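Di-haem cytochrome c peroxidase family protein (PDB 6NX0) is a diheme c-type enzyme of the cytochrome c peroxidase/MauG family that forms an unusually stable bis-Fe(IV) state and probably reduces peroxide. Local coordinates at residues P314-A326 and W363-V375. Residues are numbered along the deposited sequence; the frame is centred on the assembly and turned at random. Where two conformers were deposited one is given.
Sequences PERSLFTDFGYDA and WCAYLRTPGLRNV. With HEC (heme c), chain C.
Tyr324-Asp325 and Leu367-Arg368 pair as a short antiparallel ladder: Asp325 and Leu367 exchange two backbone hydrogen bonds, and Thr369 N donates to Gly323 O (2.8 Å, 169° at the hydrogen). On one face of the ladder Arg368 CG sits over the Tyr324 ring, 4.0 Å from its centroid. With CG anti to the backbone N (chi1 -153°), the arginine chain runs across the ring before bending at chi3; its NH1 reaches Gly188 O and its NH2 a propionate of the heme c whose iron is bound by His126. Asp325 and Leu367 point to the opposite face, against the heme c whose iron is bound by His305 and Tyr397. Farther along, Ala326 CB lies over one face of the Tyr366 ring and Trp363 CE3 over the other. Thr320 OG1 donates to Thr369 O (2.7 Å) from above the carbonyl plane and accepts from Phe322 N, closing an ST turn. At the far end Arg373 grips Ser317 O side-on, through NE (2.9 Å) and NH2 (3.0 Å), with the carbonyl oxygen close to the guanidinium plane; NH2 also forms a salt bridge with Asp273. The paired segments thus run between the two hemes, with Phe319 and Leu372 packed on helix 444-455, Tyr366 on helix 348-354 and Tyr324 against strand 184-186.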
loop_
_atom_site.group_PDB
_atom_site.type_symbol
_atom_site.label_atom_id
_atom_site.label_comp_id
_atom_site.label_asym_id
_atom_site.label_seq_id
_atom_site.Cartn_x
_atom_site.Cartn_y
_atom_site.Cartn_z
ATOM N N PRO A 314 15.661 4.922 11.626
ATOM C CA PRO A 314 14.818 3.947 10.915
ATOM C C PRO A 314 13.962 4.512 9.786
ATOM O O PRO A 314 13.635 3.760 8.854
ATOM C CB PRO A 314 13.952 3.386 12.053
ATOM C CG PRO A 314 14.003 4.441 13.125
ATOM C CD PRO A 314 15.427 4.850 13.076
ATOM N N GLU A 315 13.562 5.791 9.819
ATOM C CA GLU A 315 12.680 6.271 8.754
ATOM C C GLU A 315 13.378 6.413 7.421
ATOM O O GLU A 315 12.701 6.669 6.426
ATOM C CB GLU A 315 12.026 7.618 9.062
ATOM C CG GLU A 315 11.959 7.969 10.510
ATOM C CD GLU A 315 13.264 8.549 10.993
ATOM O OE1 GLU A 315 13.699 9.565 10.405
ATOM O OE2 GLU A 315 13.867 7.970 11.930
ATOM N N ARG A 316 14.703 6.276 7.360
ATOM C CA ARG A 316 15.348 6.165 6.063
ATOM C C ARG A 316 15.217 4.762 5.477
ATOM O O ARG A 316 15.779 4.493 4.416
ATOM C CB ARG A 316 16.823 6.583 6.167
ATOM C CG ARG A 316 17.035 8.099 6.403
ATOM C CD ARG A 316 18.509 8.538 6.217
ATOM N NE ARG A 316 18.686 9.993 6.082
ATOM C CZ ARG A 316 18.239 10.717 5.059
ATOM N NH1 ARG A 316 17.564 10.138 4.081
ATOM N NH2 ARG A 316 18.453 12.030 5.014
ATOM N N SER A 317 14.478 3.860 6.136
ATOM C CA SER A 317 14.254 2.508 5.620
ATOM C C SER A 317 12.754 2.260 5.619
ATOM O O SER A 317 12.212 1.600 6.506
ATOM C CB SER A 317 14.984 1.464 6.419
ATOM O OG SER A 317 16.391 1.621 6.283
ATOM N N LEU A 318 12.091 2.778 4.589
ATOM C CA LEU A 318 10.667 2.536 4.419
ATOM C C LEU A 318 10.391 1.449 3.393
ATOM O O LEU A 318 9.235 1.030 3.246
ATOM C CB LEU A 318 9.946 3.837 4.036
ATOM C CG LEU A 318 10.051 4.955 5.091
ATOM C CD1 LEU A 318 9.442 6.250 4.609
ATOM C CD2 LEU A 318 9.423 4.521 6.409
ATOM N N PHE A 319 11.425 0.952 2.706
ATOM C CA PHE A 319 11.316 -0.174 1.783
ATOM C C PHE A 319 10.411 0.147 0.600
ATOM O O PHE A 319 9.759 -0.726 0.021
ATOM C CB PHE A 319 10.896 -1.436 2.545
ATOM C CG PHE A 319 11.963 -1.874 3.496
ATOM C CD1 PHE A 319 13.015 -2.659 3.057
ATOM C CD2 PHE A 319 11.968 -1.419 4.796
ATOM C CE1 PHE A 319 14.039 -3.019 3.939
ATOM C CE2 PHE A 319 13.001 -1.784 5.671
ATOM C CZ PHE A 319 14.015 -2.573 5.231
ATOM N N THR A 320 10.420 1.416 0.227
ATOM C CA THR A 320 9.800 1.920 -0.974
ATOM C C THR A 320 10.264 3.352 -1.154
ATOM O O THR A 320 10.516 4.063 -0.176
ATOM C CB THR A 320 8.266 1.880 -0.940
ATOM O OG1 THR A 320 7.816 2.493 -2.157
ATOM C CG2 THR A 320 7.705 2.606 0.274
ATOM N N ASP A 321 10.373 3.752 -2.414
ATOM C CA ASP A 321 10.573 5.147 -2.766
ATOM C C ASP A 321 9.267 5.844 -3.118
ATOM O O ASP A 321 9.285 7.020 -3.499
ATOM C CB ASP A 321 11.589 5.261 -3.918
ATOM C CG ASP A 321 11.131 4.601 -5.211
ATOM O OD1 ASP A 321 10.028 3.992 -5.263
ATOM O OD2 ASP A 321 11.913 4.680 -6.202
ATOM N N PHE A 322 8.131 5.156 -2.944
ATOM C CA PHE A 322 6.795 5.641 -3.307
ATOM C C PHE A 322 6.663 5.940 -4.786
ATOM O O PHE A 322 5.732 6.653 -5.188
ATOM C CB PHE A 322 6.404 6.852 -2.463
ATOM C CG PHE A 322 6.505 6.578 -0.981
ATOM C CD1 PHE A 322 5.547 5.797 -0.342
ATOM C CD2 PHE A 322 7.587 7.029 -0.250
ATOM C CE1 PHE A 322 5.651 5.511 1.032
ATOM C CE2 PHE A 322 7.688 6.736 1.119
ATOM C CZ PHE A 322 6.707 5.975 1.740
ATOM N N GLY A 323 7.542 5.345 -5.591
ATOM C CA GLY A 323 7.423 5.367 -7.030
ATOM C C GLY A 323 6.529 4.259 -7.537
ATOM O O GLY A 323 5.887 3.541 -6.772
ATOM N N TYR A 324 6.487 4.140 -8.860
ATOM C CA TYR A 324 5.583 3.242 -9.574
ATOM C C TYR A 324 6.364 2.349 -10.521
ATOM O O TYR A 324 7.297 2.799 -11.193
ATOM C CB TYR A 324 4.534 4.052 -10.375
ATOM C CG TYR A 324 3.539 4.723 -9.463
ATOM C CD1 TYR A 324 3.836 5.911 -8.790
ATOM C CD2 TYR A 324 2.287 4.142 -9.236
ATOM C CE1 TYR A 324 2.926 6.483 -7.912
ATOM C CE2 TYR A 324 1.392 4.703 -8.379
ATOM C CZ TYR A 324 1.694 5.878 -7.726
ATOM O OH TYR A 324 0.735 6.381 -6.868
ATOM N N ASP A 325 5.992 1.074 -10.573
ATOM C CA ASP A 325 6.546 0.192 -11.582
ATOM C C ASP A 325 5.543 -0.887 -11.952
ATOM O O ASP A 325 4.479 -1.022 -11.349
ATOM C CB ASP A 325 7.869 -0.414 -11.111
ATOM C CG ASP A 325 8.930 -0.382 -12.204
ATOM O OD1 ASP A 325 8.629 -0.776 -13.359
ATOM O OD2 ASP A 325 10.040 0.114 -11.907
ATOM N N ALA A 326 5.884 -1.626 -13.000
ATOM C CA ALA A 326 4.991 -2.574 -13.654
ATOM C C ALA A 326 5.679 -3.929 -13.626
ATOM O O ALA A 326 6.477 -4.247 -14.513
ATOM C CB ALA A 326 4.680 -2.129 -15.084
ATOM N N TRP A 363 1.383 4.505 -18.623
ATOM C CA TRP A 363 1.412 4.092 -17.224
ATOM C C TRP A 363 0.488 2.919 -16.932
ATOM O O TRP A 363 0.328 2.559 -15.767
ATOM C CB TRP A 363 1.030 5.253 -16.303
ATOM C CG TRP A 363 1.864 6.474 -16.496
ATOM C CD1 TRP A 363 1.439 7.697 -16.954
ATOM C CD2 TRP A 363 3.264 6.597 -16.256
ATOM N NE1 TRP A 363 2.500 8.572 -17.015
ATOM C CE2 TRP A 363 3.631 7.920 -16.595
ATOM C CE3 TRP A 363 4.244 5.717 -15.794
ATOM C CZ2 TRP A 363 4.937 8.380 -16.471
ATOM C CZ3 TRP A 363 5.534 6.168 -15.681
ATOM C CH2 TRP A 363 5.877 7.485 -16.016
ATOM N N CYS A 364 -0.158 2.338 -17.933
ATOM C CA CYS A 364 -0.960 1.151 -17.670
ATOM C C CYS A 364 -0.047 0.023 -17.213
ATOM O O CYS A 364 1.053 -0.164 -17.742
ATOM C CB CYS A 364 -1.772 0.757 -18.902
ATOM S SG CYS A 364 -3.200 1.864 -19.244
ATOM N N ALA A 365 -0.501 -0.698 -16.195
ATOM C CA ALA A 365 0.180 -1.788 -15.488
ATOM C C ALA A 365 1.134 -1.269 -14.412
ATOM O O ALA A 365 1.706 -2.095 -13.679
ATOM C CB ALA A 365 0.935 -2.750 -16.423
ATOM N N TYR A 366 1.272 0.034 -14.234
ATOM C CA TYR A 366 2.083 0.555 -13.150
ATOM C C TYR A 366 1.274 0.634 -11.864
ATOM O O TYR A 366 0.102 1.021 -11.870
ATOM C CB TYR A 366 2.620 1.945 -13.477
ATOM C CG TYR A 366 3.809 1.971 -14.402
ATOM C CD1 TYR A 366 3.718 1.572 -15.734
ATOM C CD2 TYR A 366 5.038 2.427 -13.945
ATOM C CE1 TYR A 366 4.848 1.599 -16.570
ATOM C CE2 TYR A 366 6.136 2.484 -14.763
ATOM C CZ TYR A 366 6.037 2.071 -16.070
ATOM O OH TYR A 366 7.176 2.131 -16.867
ATOM N N LEU A 367 1.933 0.309 -10.758
ATOM C CA LEU A 367 1.351 0.324 -9.422
ATOM C C LEU A 367 2.383 0.885 -8.456
ATOM O O LEU A 367 3.588 0.774 -8.686
ATOM C CB LEU A 367 0.921 -1.088 -8.998
ATOM C CG LEU A 367 -0.196 -1.696 -9.833
ATOM C CD1 LEU A 367 -0.249 -3.203 -9.576
ATOM C CD2 LEU A 367 -1.515 -1.012 -9.474
ATOM N N ARG A 368 1.914 1.485 -7.365
ATOM C CA ARG A 368 2.832 2.092 -6.401
ATOM C C ARG A 368 3.608 1.003 -5.665
ATOM O O ARG A 368 3.023 0.053 -5.141
ATOM C CB ARG A 368 2.091 2.980 -5.390
ATOM C CG ARG A 368 2.979 4.116 -4.817
ATOM C CD ARG A 368 2.301 4.959 -3.712
ATOM N NE ARG A 368 2.246 4.169 -2.484
ATOM C CZ ARG A 368 1.191 3.994 -1.708
ATOM N NH1 ARG A 368 0.041 4.620 -1.936
ATOM N NH2 ARG A 368 1.311 3.174 -0.677
ATOM N N THR A 369 4.932 1.137 -5.625
ATOM C CA THR A 369 5.750 0.154 -4.927
ATOM C C THR A 369 5.406 0.174 -3.446
ATOM O O THR A 369 5.560 1.221 -2.799
ATOM C CB THR A 369 7.213 0.459 -5.140
ATOM O OG1 THR A 369 7.472 0.381 -6.554
ATOM C CG2 THR A 369 8.066 -0.525 -4.369
ATOM N N PRO A 370 4.930 -0.931 -2.875
ATOM C CA PRO A 370 4.526 -0.918 -1.464
ATOM C C PRO A 370 5.723 -1.050 -0.551
ATOM O O PRO A 370 6.690 -1.746 -0.868
ATOM C CB PRO A 370 3.628 -2.156 -1.352
ATOM C CG PRO A 370 4.207 -3.094 -2.364
ATOM C CD PRO A 370 4.696 -2.250 -3.504
ATOM N N GLY A 371 5.643 -0.406 0.608
ATOM C CA GLY A 371 6.617 -0.675 1.644
ATOM C C GLY A 371 6.414 -2.081 2.163
ATOM O O GLY A 371 5.317 -2.619 2.101
ATOM N N LEU A 372 7.496 -2.682 2.656
ATOM C CA LEU A 372 7.530 -4.085 3.054
ATOM C C LEU A 372 7.523 -4.291 4.566
ATOM O O LEU A 372 7.621 -5.441 5.019
ATOM C CB LEU A 372 8.761 -4.773 2.432
ATOM C CG LEU A 372 8.791 -4.726 0.897
ATOM C CD1 LEU A 372 9.995 -5.482 0.353
ATOM C CD2 LEU A 372 7.510 -5.296 0.321
ATOM N N ARG A 373 7.431 -3.229 5.365
ATOM C CA ARG A 373 7.330 -3.440 6.805
ATOM C C ARG A 373 6.049 -4.201 7.114
ATOM O O ARG A 373 4.988 -3.917 6.560
ATOM C CB ARG A 373 7.370 -2.116 7.558
ATOM C CG ARG A 373 8.769 -1.483 7.482
ATOM C CD ARG A 373 8.820 -0.079 7.985
ATOM N NE ARG A 373 10.196 0.403 8.182
ATOM C CZ ARG A 373 10.914 0.180 9.274
ATOM N NH1 ARG A 373 10.419 -0.565 10.258
ATOM N NH2 ARG A 373 12.145 0.662 9.368
ATOM N N ASN A 374 6.177 -5.189 7.998
ATOM C CA ASN A 374 5.112 -6.104 8.418
ATOM C C ASN A 374 4.577 -6.970 7.295
ATOM O O ASN A 374 3.512 -7.586 7.447
ATOM C CB ASN A 374 3.986 -5.353 9.118
ATOM C CG ASN A 374 4.476 -4.712 10.373
ATOM O OD1 ASN A 374 4.828 -5.426 11.332
ATOM N ND2 ASN A 374 4.542 -3.390 10.388
ATOM N N VAL A 375 5.325 -7.114 6.197
ATOM C CA VAL A 375 4.836 -7.931 5.081
ATOM C C VAL A 375 4.602 -9.372 5.505
ATOM O O VAL A 375 3.675 -10.029 5.018
ATOM C CB VAL A 375 5.803 -7.821 3.878
ATOM C CG1 VAL A 375 7.143 -8.476 4.174
ATOM C CG2 VAL A 375 5.146 -8.384 2.594
HETATM FE FE HEC C . 8.732 -5.781 -5.013
HETATM C CHA HEC C . 5.371 -5.805 -4.340
HETATM C CHB HEC C . 9.260 -8.069 -2.507
HETATM C CHC HEC C . 11.951 -6.266 -6.094
HETATM C CHD HEC C . 8.342 -3.243 -7.261
HETATM N NA HEC C . 7.551 -6.705 -3.646
HETATM C C1A HEC C . 6.186 -6.527 -3.520
HETATM C C2A HEC C . 5.732 -7.446 -2.510
HETATM C C3A HEC C . 6.813 -7.989 -1.939
HETATM C C4A HEC C . 7.986 -7.540 -2.647
HETATM C CMA HEC C . 6.848 -9.087 -0.879
HETATM C CAA HEC C . 4.274 -7.560 -2.008
HETATM C CBA HEC C . 4.006 -6.589 -0.871
HETATM C CGA HEC C . 2.575 -6.535 -0.392
HETATM O O1A HEC C . 2.310 -5.608 0.433
HETATM O O2A HEC C . 1.666 -7.166 -1.000
HETATM N NB HEC C . 10.302 -6.901 -4.420
HETATM C C1B HEC C . 10.321 -7.749 -3.309
HETATM C C2B HEC C . 11.639 -8.351 -3.220
HETATM C C3B HEC C . 12.376 -7.920 -4.242
HETATM C C4B HEC C . 11.561 -6.966 -4.982
HETATM C CMB HEC C . 12.080 -9.291 -2.069
HETATM C CAB HEC C . 13.801 -8.354 -4.670
HETATM C CBB HEC C . 13.836 -9.870 -4.970
HETATM N NC HEC C . 9.941 -4.875 -6.351
HETATM C C1C HEC C . 11.218 -5.279 -6.692
HETATM C C2C HEC C . 11.672 -4.425 -7.754
HETATM C C3C HEC C . 10.716 -3.524 -8.014
HETATM C C4C HEC C . 9.587 -3.810 -7.161
HETATM C CMC HEC C . 13.095 -4.550 -8.341
HETATM C CAC HEC C . 10.841 -2.263 -8.884
HETATM C CBC HEC C . 11.103 -2.704 -10.339
HETATM N ND HEC C . 7.151 -4.693 -5.627
HETATM C C1D HEC C . 7.225 -3.689 -6.599
HETATM C C2D HEC C . 5.888 -3.312 -6.950
HETATM C C3D HEC C . 4.975 -4.147 -6.138
HETATM C C4D HEC C . 5.823 -4.948 -5.298
HETATM C CMD HEC C . 5.450 -2.264 -7.968
HETATM C CAD HEC C . 3.441 -4.144 -6.183
HETATM C CBD HEC C . 3.005 -5.068 -7.304
HETATM C CGD HEC C . 1.545 -5.420 -7.183
HETATM O O1D HEC C . 0.936 -5.122 -6.126
HETATM O O2D HEC C . 1.047 -6.159 -8.082
HETATM O O HOH W 1 9.696 1.933 -7.080
HETATM O O HOH W 2 8.351 -0.693 -16.766
#